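Local coordinates for spike protein P1 (Pseudoalteromonas phage pm2, PDB 2VVE) that serves as the receptor-binding spike at the fivefold vertices of the virion, its C-terminal part binding the receptor and its N-terminal part associating with the capsid vertex, at residues A[22-27]-A[78-83]; A[43-48]-A[56-61]; A[107-112]-A[203-208]. All blocks are in the same frame, centred on the assembly; numbering follows the deposited sequence.

Interaction 1. Residues A[22-27]-A[78-83]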
loop_
_atom_site.group_PDB
_atom_site.type_symbol
_atom_site.label_atom_id
_atom_site.label_comp_id
_atom_site.label_asym_id
_atom_site.label_seq_id
_atom_site.Cartn_x
_atom_site.Cartn_y
_atom_site.Cartn_z
ATOM N N GLY A 22 -6.816 -27.959 8.979
ATOM C CA GLY A 22 -8.152 -28.441 8.616
ATOM C C GLY A 22 -9.232 -27.432 8.971
ATOM O O GLY A 22 -8.940 -26.338 9.454
ATOM N N VAL A 23 -10.486 -27.802 8.739
ATOM C CA VAL A 23 -11.600 -26.895 9.064
ATOM C C VAL A 23 -11.883 -27.016 10.551
ATOM O O VAL A 23 -12.139 -28.118 11.063
ATOM C CB VAL A 23 -12.859 -27.174 8.213
ATOM C CG1 VAL A 23 -14.011 -26.266 8.666
ATOM C CG2 VAL A 23 -12.565 -26.952 6.738
ATOM N N ARG A 24 -11.771 -25.886 11.241
ATOM C CA ARG A 24 -11.960 -25.799 12.684
ATOM C C ARG A 24 -12.868 -24.629 12.990
ATOM O O ARG A 24 -13.042 -23.724 12.184
ATOM C CB ARG A 24 -10.614 -25.600 13.398
ATOM C CG ARG A 24 -9.684 -26.803 13.284
ATOM C CD ARG A 24 -8.424 -26.621 14.076
ATOM N NE ARG A 24 -7.471 -27.714 13.827
ATOM C CZ ARG A 24 -6.946 -28.487 14.770
ATOM N NH1 ARG A 24 -7.260 -28.289 16.043
ATOM N NH2 ARG A 24 -6.086 -29.448 14.441
ATOM N N GLU A 25 -13.450 -24.646 14.176
ATOM C CA GLU A 25 -14.306 -23.554 14.589
ATOM C C GLU A 25 -13.469 -22.329 14.978
ATOM O O GLU A 25 -12.496 -22.450 15.726
ATOM C CB GLU A 25 -15.155 -24.011 15.767
ATOM C CG GLU A 25 -16.292 -23.091 16.070
ATOM C CD GLU A 25 -17.196 -23.652 17.129
ATOM O OE1 GLU A 25 -16.747 -23.743 18.287
ATOM O OE2 GLU A 25 -18.357 -23.976 16.800
ATOM N N LEU A 26 -13.836 -21.164 14.448
ATOM C CA LEU A 26 -13.189 -19.910 14.817
ATOM C C LEU A 26 -13.903 -19.310 16.025
ATOM O O LEU A 26 -13.264 -18.871 16.981
ATOM C CB LEU A 26 -13.214 -18.919 13.651
ATOM C CG LEU A 26 -12.505 -17.594 13.912
ATOM C CD1 LEU A 26 -10.995 -17.793 13.875
ATOM C CD2 LEU A 26 -12.967 -16.559 12.906
ATOM N N LEU A 27 -15.230 -19.284 15.960
ATOM C CA LEU A 27 -16.077 -18.833 17.070
ATOM C C LEU A 27 -17.205 -19.823 17.321
ATOM O O LEU A 27 -17.800 -20.342 16.362
ATOM C CB LEU A 27 -16.705 -17.480 16.740
ATOM C CG LEU A 27 -15.740 -16.352 16.383
ATOM C CD1 LEU A 27 -16.505 -15.241 15.676
ATOM C CD2 LEU A 27 -14.995 -15.856 17.622
ATOM N N VAL A 78 -18.889 -20.152 13.627
ATOM C CA VAL A 78 -18.173 -19.689 12.441
ATOM C C VAL A 78 -16.923 -20.565 12.316
ATOM O O VAL A 78 -16.196 -20.754 13.292
ATOM C CB VAL A 78 -17.777 -18.198 12.540
ATOM C CG1 VAL A 78 -17.013 -17.751 11.268
ATOM C CG2 VAL A 78 -19.026 -17.308 12.719
ATOM N N ASN A 79 -16.704 -21.105 11.123
ATOM C CA ASN A 79 -15.543 -21.980 10.845
ATOM C C ASN A 79 -14.451 -21.300 10.047
ATOM O O ASN A 79 -14.729 -20.395 9.261
ATOM C CB ASN A 79 -16.021 -23.209 10.072
ATOM C CG ASN A 79 -16.867 -24.135 10.925
ATOM O OD1 ASN A 79 -16.538 -24.398 12.075
ATOM N ND2 ASN A 79 -17.969 -24.631 10.364
ATOM N N TYR A 80 -13.209 -21.761 10.225
ATOM C CA TYR A 80 -12.095 -21.267 9.434
ATOM C C TYR A 80 -11.309 -22.429 8.808
ATOM O O TYR A 80 -11.404 -23.572 9.265
ATOM C CB TYR A 80 -11.151 -20.365 10.260
ATOM C CG TYR A 80 -10.264 -21.125 11.238
ATOM C CD1 TYR A 80 -10.671 -21.329 12.551
ATOM C CD2 TYR A 80 -9.028 -21.629 10.841
ATOM C CE1 TYR A 80 -9.859 -22.037 13.466
ATOM C CE2 TYR A 80 -8.204 -22.353 11.747
ATOM C CZ TYR A 80 -8.641 -22.546 13.052
ATOM O OH TYR A 80 -7.873 -23.244 13.960
ATOM N N TRP A 81 -10.548 -22.107 7.762
ATOM C CA TRP A 81 -9.499 -22.980 7.234
ATOM C C TRP A 81 -8.307 -22.122 6.804
ATOM O O TRP A 81 -8.492 -21.070 6.170
ATOM C CB TRP A 81 -10.022 -23.777 6.034
ATOM C CG TRP A 81 -9.017 -24.754 5.462
ATOM C CD1 TRP A 81 -8.915 -26.077 5.753
ATOM C CD2 TRP A 81 -7.983 -24.473 4.500
ATOM N NE1 TRP A 81 -7.877 -26.654 5.038
ATOM C CE2 TRP A 81 -7.288 -25.685 4.265
ATOM C CE3 TRP A 81 -7.572 -23.317 3.821
ATOM C CZ2 TRP A 81 -6.219 -25.775 3.372
ATOM C CZ3 TRP A 81 -6.495 -23.410 2.938
ATOM C CH2 TRP A 81 -5.835 -24.633 2.722
ATOM N N VAL A 82 -7.096 -22.562 7.147
ATOM C CA VAL A 82 -5.871 -21.884 6.694
ATOM C C VAL A 82 -4.879 -22.844 6.046
ATOM O O VAL A 82 -4.065 -22.442 5.222
ATOM C CB VAL A 82 -5.145 -21.093 7.831
ATOM C CG1 VAL A 82 -6.002 -19.924 8.313
ATOM C CG2 VAL A 82 -4.742 -22.016 8.994
ATOM N N SER A 83 -4.947 -24.116 6.432
ATOM C CA SER A 83 -3.895 -25.063 6.061
ATOM C C SER A 83 -4.289 -26.503 6.375
ATOM O O SER A 83 -5.043 -26.745 7.309
ATOM C CB SER A 83 -2.599 -24.713 6.806
ATOM O OG SER A 83 -1.610 -25.685 6.560
HETATM O O HOH W 1 -6.775 -24.747 8.940
#

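Interaction 2. Residues A[43-48]-A[56-61]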
loop_
_atom_site.group_PDB
_atom_site.type_symbol
_atom_site.label_atom_id
_atom_site.label_comp_id
_atom_site.label_asym_id
_atom_site.label_seq_id
_atom_site.Cartn_x
_atom_site.Cartn_y
_atom_site.Cartn_z
ATOM N N ASP A 43 -3.638 -15.722 5.026
ATOM C CA ASP A 43 -4.913 -15.854 4.300
ATOM C C ASP A 43 -5.803 -16.878 5.003
ATOM O O ASP A 43 -5.344 -17.967 5.399
ATOM C CB ASP A 43 -4.698 -16.303 2.858
ATOM C CG ASP A 43 -3.996 -15.262 1.996
ATOM O OD1 ASP A 43 -3.833 -14.092 2.402
ATOM O OD2 ASP A 43 -3.614 -15.635 0.873
ATOM N N ILE A 44 -7.074 -16.535 5.158
ATOM C CA ILE A 44 -7.975 -17.347 5.962
ATOM C C ILE A 44 -9.327 -17.471 5.252
ATOM O O ILE A 44 -9.875 -16.487 4.753
ATOM C CB ILE A 44 -8.147 -16.768 7.407
ATOM C CG1 ILE A 44 -8.910 -17.756 8.308
ATOM C CG2 ILE A 44 -8.812 -15.353 7.397
ATOM C CD1 ILE A 44 -8.918 -17.386 9.788
ATOM N N TRP A 45 -9.852 -18.687 5.223
ATOM C CA TRP A 45 -11.124 -18.951 4.587
ATOM C C TRP A 45 -12.161 -19.071 5.697
ATOM O O TRP A 45 -11.916 -19.758 6.692
ATOM C CB TRP A 45 -11.012 -20.203 3.715
ATOM C CG TRP A 45 -10.346 -19.920 2.381
ATOM C CD1 TRP A 45 -10.972 -19.763 1.164
ATOM C CD2 TRP A 45 -8.944 -19.748 2.131
ATOM N NE1 TRP A 45 -10.043 -19.514 0.179
ATOM C CE2 TRP A 45 -8.793 -19.492 0.743
ATOM C CE3 TRP A 45 -7.801 -19.777 2.943
ATOM C CZ2 TRP A 45 -7.543 -19.277 0.149
ATOM C CZ3 TRP A 45 -6.554 -19.555 2.350
ATOM C CH2 TRP A 45 -6.440 -19.310 0.962
ATOM N N ILE A 46 -13.275 -18.355 5.550
ATOM C CA ILE A 46 -14.291 -18.224 6.603
ATOM C C ILE A 46 -15.645 -18.672 6.056
ATOM O O ILE A 46 -16.026 -18.312 4.937
ATOM C CB ILE A 46 -14.393 -16.766 7.133
ATOM C CG1 ILE A 46 -13.056 -16.306 7.751
ATOM C CG2 ILE A 46 -15.523 -16.625 8.154
ATOM C CD1 ILE A 46 -12.698 -16.993 9.090
ATOM N N GLY A 47 -16.361 -19.450 6.851
ATOM C CA GLY A 47 -17.664 -19.974 6.440
ATOM C C GLY A 47 -18.508 -20.505 7.579
ATOM O O GLY A 47 -18.083 -20.521 8.747
ATOM N N GLY A 48 -19.697 -20.978 7.213
ATOM C CA GLY A 48 -20.657 -21.542 8.155
ATOM C C GLY A 48 -20.473 -23.032 8.312
ATOM O O GLY A 48 -19.425 -23.576 7.987
ATOM N N GLY A 56 -7.609 -29.940 0.377
ATOM C CA GLY A 56 -7.117 -28.560 0.358
ATOM C C GLY A 56 -7.913 -27.594 -0.504
ATOM O O GLY A 56 -7.476 -26.471 -0.744
ATOM N N ILE A 57 -9.078 -28.037 -0.972
ATOM C CA ILE A 57 -9.983 -27.191 -1.742
ATOM C C ILE A 57 -11.155 -26.814 -0.849
ATOM O O ILE A 57 -11.974 -27.664 -0.498
ATOM C CB ILE A 57 -10.497 -27.910 -3.020
ATOM C CG1 ILE A 57 -9.319 -28.367 -3.891
ATOM C CG2 ILE A 57 -11.449 -26.998 -3.812
ATOM C CD1 ILE A 57 -9.639 -29.533 -4.821
ATOM N N VAL A 58 -11.229 -25.536 -0.484
ATOM C CA VAL A 58 -12.298 -25.047 0.379
ATOM C C VAL A 58 -13.586 -24.884 -0.411
ATOM O O VAL A 58 -13.609 -24.245 -1.464
ATOM C CB VAL A 58 -11.922 -23.698 1.067
ATOM C CG1 VAL A 58 -13.108 -23.142 1.860
ATOM C CG2 VAL A 58 -10.706 -23.886 1.964
ATOM N N ASP A 59 -14.658 -25.477 0.103
ATOM C CA ASP A 59 -15.985 -25.251 -0.445
ATOM C C ASP A 59 -16.881 -24.687 0.650
ATOM O O ASP A 59 -16.796 -25.113 1.803
ATOM C CB ASP A 59 -16.557 -26.563 -0.991
ATOM C CG ASP A 59 -17.941 -26.394 -1.606
ATOM O OD1 ASP A 59 -18.121 -25.511 -2.476
ATOM O OD2 ASP A 59 -18.850 -27.150 -1.215
ATOM N N GLY A 60 -17.742 -23.742 0.283
ATOM C CA GLY A 60 -18.595 -23.055 1.251
ATOM C C GLY A 60 -17.833 -22.078 2.128
ATOM O O GLY A 60 -18.243 -21.782 3.243
ATOM N N GLY A 61 -16.714 -21.573 1.619
ATOM C CA GLY A 61 -15.936 -20.570 2.340
ATOM C C GLY A 61 -15.638 -19.392 1.434
ATOM O O GLY A 61 -15.845 -19.473 0.228
HETATM O O HOH W 2 -20.580 -21.087 4.463
#

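Interaction 3. Residues A[107-112]-A[203-208]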
loop_
_atom_site.group_PDB
_atom_site.type_symbol
_atom_site.label_atom_id
_atom_site.label_comp_id
_atom_site.label_asym_id
_atom_site.label_seq_id
_atom_site.Cartn_x
_atom_site.Cartn_y
_atom_site.Cartn_z
ATOM N N ALA A 107 29.333 -14.850 6.555
ATOM C CA ALA A 107 30.317 -15.801 6.017
ATOM C C ALA A 107 29.630 -17.072 5.508
ATOM O O ALA A 107 29.985 -17.607 4.455
ATOM C CB ALA A 107 31.362 -16.129 7.069
ATOM N N LEU A 108 28.615 -17.526 6.233
ATOM C CA LEU A 108 27.913 -18.754 5.857
ATOM C C LEU A 108 27.119 -18.540 4.563
ATOM O O LEU A 108 27.138 -19.393 3.661
ATOM C CB LEU A 108 27.037 -19.273 7.006
ATOM C CG LEU A 108 27.737 -20.361 7.843
ATOM C CD1 LEU A 108 29.048 -19.881 8.523
ATOM C CD2 LEU A 108 26.799 -21.009 8.876
ATOM N N GLU A 109 26.452 -17.393 4.467
ATOM C CA GLU A 109 25.695 -17.051 3.262
ATOM C C GLU A 109 26.649 -16.876 2.076
ATOM O O GLU A 109 26.343 -17.309 0.965
ATOM C CB GLU A 109 24.834 -15.793 3.481
ATOM C CG GLU A 109 23.736 -15.970 4.517
ATOM C CD GLU A 109 22.815 -14.760 4.620
ATOM O OE1 GLU A 109 22.847 -13.893 3.721
ATOM O OE2 GLU A 109 22.065 -14.673 5.610
ATOM N N ALA A 110 27.810 -16.263 2.321
ATOM C CA ALA A 110 28.801 -16.025 1.261
ATOM C C ALA A 110 29.303 -17.341 0.654
ATOM O O ALA A 110 29.710 -17.396 -0.512
ATOM C CB ALA A 110 29.972 -15.198 1.795
ATOM N N ASN A 111 29.281 -18.390 1.476
ATOM C CA ASN A 111 29.809 -19.685 1.089
ATOM C C ASN A 111 28.695 -20.678 0.779
ATOM O O ASN A 111 28.914 -21.897 0.751
ATOM C CB ASN A 111 30.745 -20.201 2.178
ATOM C CG ASN A 111 32.115 -19.565 2.097
ATOM O OD1 ASN A 111 32.934 -19.947 1.252
ATOM N ND2 ASN A 111 32.374 -18.576 2.957
ATOM N N ASN A 112 27.511 -20.127 0.518
ATOM C CA ASN A 112 26.352 -20.890 0.071
ATOM C C ASN A 112 25.927 -22.019 0.990
ATOM O O ASN A 112 25.627 -23.122 0.520
ATOM C CB ASN A 112 26.574 -21.405 -1.359
ATOM C CG ASN A 112 26.601 -20.277 -2.380
ATOM O OD1 ASN A 112 26.168 -19.157 -2.098
ATOM N ND2 ASN A 112 27.111 -20.566 -3.566
ATOM N N ARG A 203 17.349 -16.397 11.472
ATOM C CA ARG A 203 17.855 -17.217 10.365
ATOM C C ARG A 203 18.589 -18.433 10.924
ATOM O O ARG A 203 19.376 -18.314 11.877
ATOM C CB ARG A 203 18.775 -16.399 9.462
ATOM C CG ARG A 203 19.266 -17.119 8.209
ATOM C CD ARG A 203 19.567 -16.105 7.108
ATOM N NE ARG A 203 18.320 -15.498 6.611
ATOM C CZ ARG A 203 18.255 -14.514 5.717
ATOM N NH1 ARG A 203 19.367 -14.002 5.217
ATOM N NH2 ARG A 203 17.069 -14.044 5.325
ATOM N N VAL A 204 18.314 -19.589 10.317
ATOM C CA VAL A 204 18.825 -20.887 10.785
ATOM C C VAL A 204 19.632 -21.597 9.698
ATOM O O VAL A 204 19.126 -21.818 8.594
ATOM C CB VAL A 204 17.661 -21.828 11.239
ATOM C CG1 VAL A 204 18.219 -23.137 11.813
ATOM C CG2 VAL A 204 16.739 -21.130 12.239
ATOM N N PHE A 205 20.877 -21.957 10.023
ATOM C CA PHE A 205 21.761 -22.719 9.125
ATOM C C PHE A 205 21.960 -24.151 9.667
ATOM O O PHE A 205 22.662 -24.354 10.674
ATOM C CB PHE A 205 23.143 -22.051 8.993
ATOM C CG PHE A 205 23.118 -20.642 8.463
ATOM C CD1 PHE A 205 23.405 -20.393 7.121
ATOM C CD2 PHE A 205 22.861 -19.561 9.308
ATOM C CE1 PHE A 205 23.408 -19.090 6.622
ATOM C CE2 PHE A 205 22.862 -18.249 8.811
ATOM C CZ PHE A 205 23.127 -18.019 7.470
ATOM N N PRO A 206 21.330 -25.149 9.029
ATOM C CA PRO A 206 21.631 -26.539 9.386
ATOM C C PRO A 206 23.013 -26.936 8.855
ATOM O O PRO A 206 23.263 -26.875 7.642
ATOM C CB PRO A 206 20.505 -27.338 8.699
ATOM C CG PRO A 206 19.464 -26.316 8.307
ATOM C CD PRO A 206 20.264 -25.072 8.011
ATOM N N VAL A 207 23.905 -27.326 9.764
ATOM C CA VAL A 207 25.301 -27.599 9.407
ATOM C C VAL A 207 25.877 -28.842 10.058
ATOM O O VAL A 207 25.345 -29.336 11.071
ATOM C CB VAL A 207 26.235 -26.404 9.792
ATOM C CG1 VAL A 207 25.765 -25.111 9.144
ATOM C CG2 VAL A 207 26.340 -26.253 11.312
ATOM N N GLU A 208 26.980 -29.337 9.484
ATOM C CA GLU A 208 27.834 -30.316 10.163
ATOM C C GLU A 208 28.994 -29.558 10.844
ATOM O O GLU A 208 29.716 -28.813 10.176
ATOM C CB GLU A 208 28.369 -31.341 9.152
ATOM C CG GLU A 208 29.343 -32.367 9.768
ATOM C CD GLU A 208 28.768 -33.067 11.005
ATOM O OE1 GLU A 208 27.756 -33.810 10.877
ATOM O OE2 GLU A 208 29.333 -32.874 12.107
#

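Interaction 1. Residues A[22-27]-A[78-83]
Tyr80 and Arg24 run alongside each other from neighbouring strands and point the same way, with guanidinium and phenol planes 24° apart. The methylene CD of Arg24 lies 3.4 Å from the Tyr80 OH, while its CB sits near CE1 and CZ of the ring. Tyr80 takes a chi1 of 75°, which sets CG between the backbone N and the carbonyl carbon and swings the ring across to strand 24-27. There Leu26 CB approaches the ring edge, 3.7 Å from Tyr80 CD1, the two side chains crossing at about a right angle, and Glu25 O comes to the same edge. Toward the other end of the pair, Val23 crosses Trp81 squarely, its CG2 being 3.9 Å from Trp81 CD1, and its CG1 touches Asn79 CB.

The strands are antiparallel. Arg24 and Tyr80 form a hydrogen-bonded pair, with Tyr80 N to Arg24 O at 2.8 Å; Glu25 and Asn79 form the non-hydrogen-bonded pair that follows. A classic beta bulge then sets Leu26 and Leu27 against Val78, whose carbonyl O accepts from both Leu26 N (2.7 Å) and Leu27 N (3.2 Å). The bulge comes where the chain turns a corner, in the second jelly-roll domain, and Leu26 goes on to pack on Ile38 of strand 33-39. At the opposite end Gly22 N donates to Ser83 O at 2.7 Å, and a water joins Gly22 O to Val82 N.

The polar tips find partners close by in the chain: Tyr80 OH bonds to Arg20 N, and Arg24 NH2 pairs with Asp21. The phenol is therefore fixed at its hydroxyl as well as along its edge, and the arginine contributes aliphatic carbon to this contact while its guanidinium is turned to the salt bridge with Asp21.

Interaction 2. Residues A[43-48]-A[56-61]
Val58 lies over one face of the Trp45 indole, its CG2 4.0 Å from Trp45 CG. The contact is made at the pyrrole end of the ring system: Val58 CB is 4.0 Å from Trp45 CD1, and both valine methyls also come near Trp45 CB. Trp45 has a chi1 of -79°, which places CG anti to the carbonyl carbon and brings the indole out toward the loop. Beside this apolar patch the backbones meet without a direct hydrogen bond. Gly61 CA instead makes a CA-H...O contact of 3.4 Å with Ile46 O, and Gly47 CA comes to 3.7 Å from Gly60 O. Two glycines face each other at this point, Gly47 CA and Gly61 CA being 4.5 Å apart. A water spans the gap, donating to Gly60 O at 2.7 Å and accepting from Gly48 N at 2.9 Å.

Segment 56-61 belongs to the loop that links strands 44-47 and 62-64, adjacent antiparallel strands in one sheet of the second jelly-roll domain; the loop thus folds back over the strand it has just left. Gly60, with a positive phi of 73°, lies where the chain turns toward strand 62-64.

Further out, Trp81 of strand 78-81 meets the Trp45 ring edge-to-face and also touches Val58, while Met51 and Ala53 pack on the same valine. The neighbouring subunit reaches the backbone here: Ser14 of that subunit hydrogen-bonds Ile46 O, and its Gln16 hydrogen-bonds Gly61 O.

Interaction 3. Residues A[107-112]-A[203-208]
The Phe205 ring carries Leu108 CB over one face, while Glu109 CG comes in at its edge, near the ring plane. Leu108 CB stands 4.0 Å from the ring centroid and 26° off the normal, a CH-pi contact displaced toward the CE1 side, where the nearest ring carbon is 3.7 Å away. Leu108 CD2 packs at the root of the ring, 3.7 Å from Phe205 CG, and also touches Val207 CG1. Glu109 CG lies 3.6 Å from Phe205 CZ, and the extended remainder of that side chain passes on to Arg203.

Arg203 is met at its guanidinium edge: NH1 gives a salt-bridging hydrogen bond of 2.8 Å to Glu109 OE2, in the guanidinium plane but 40° above that of the carboxylate. The arginine chain bends at chi3 (-69°), bringing NH1 round to the acid.

Helix 105-110 thereby packs on strand 200-208, and a Schellman motif with Asn112 as its C-prime residue ends the helix. Arg105 also bridges Glu109 OE2, and Asp117 takes Arg203 NE. The alternating charges probably stabilise one another, holding the helix to the strand at the border of a buried apolar contact.

Overall arrangement
Interactions 1 and 2 share one antiparallel sheet of the second jelly-roll domain, with centres about 8 Å apart. Strand 78-81 of interaction 1 lies between strands 24-27 and 44-47, and a probable hydrogen bond from Asn79 N to Gly47 O (2.8 Å) joins the two contacts directly. Along the chain interaction 2 is nested within the loop closed by interaction 1. Interaction 3 follows later, joining helix 105-110 to strand 200-208 of another sheet. Its centre is about 37 and 38 Å from those of interactions 1 and 2, across the chain's centre. Nearest atoms stay about 20 Å away, consistent with two separate beta domains in this stem and receptor-binding fragment.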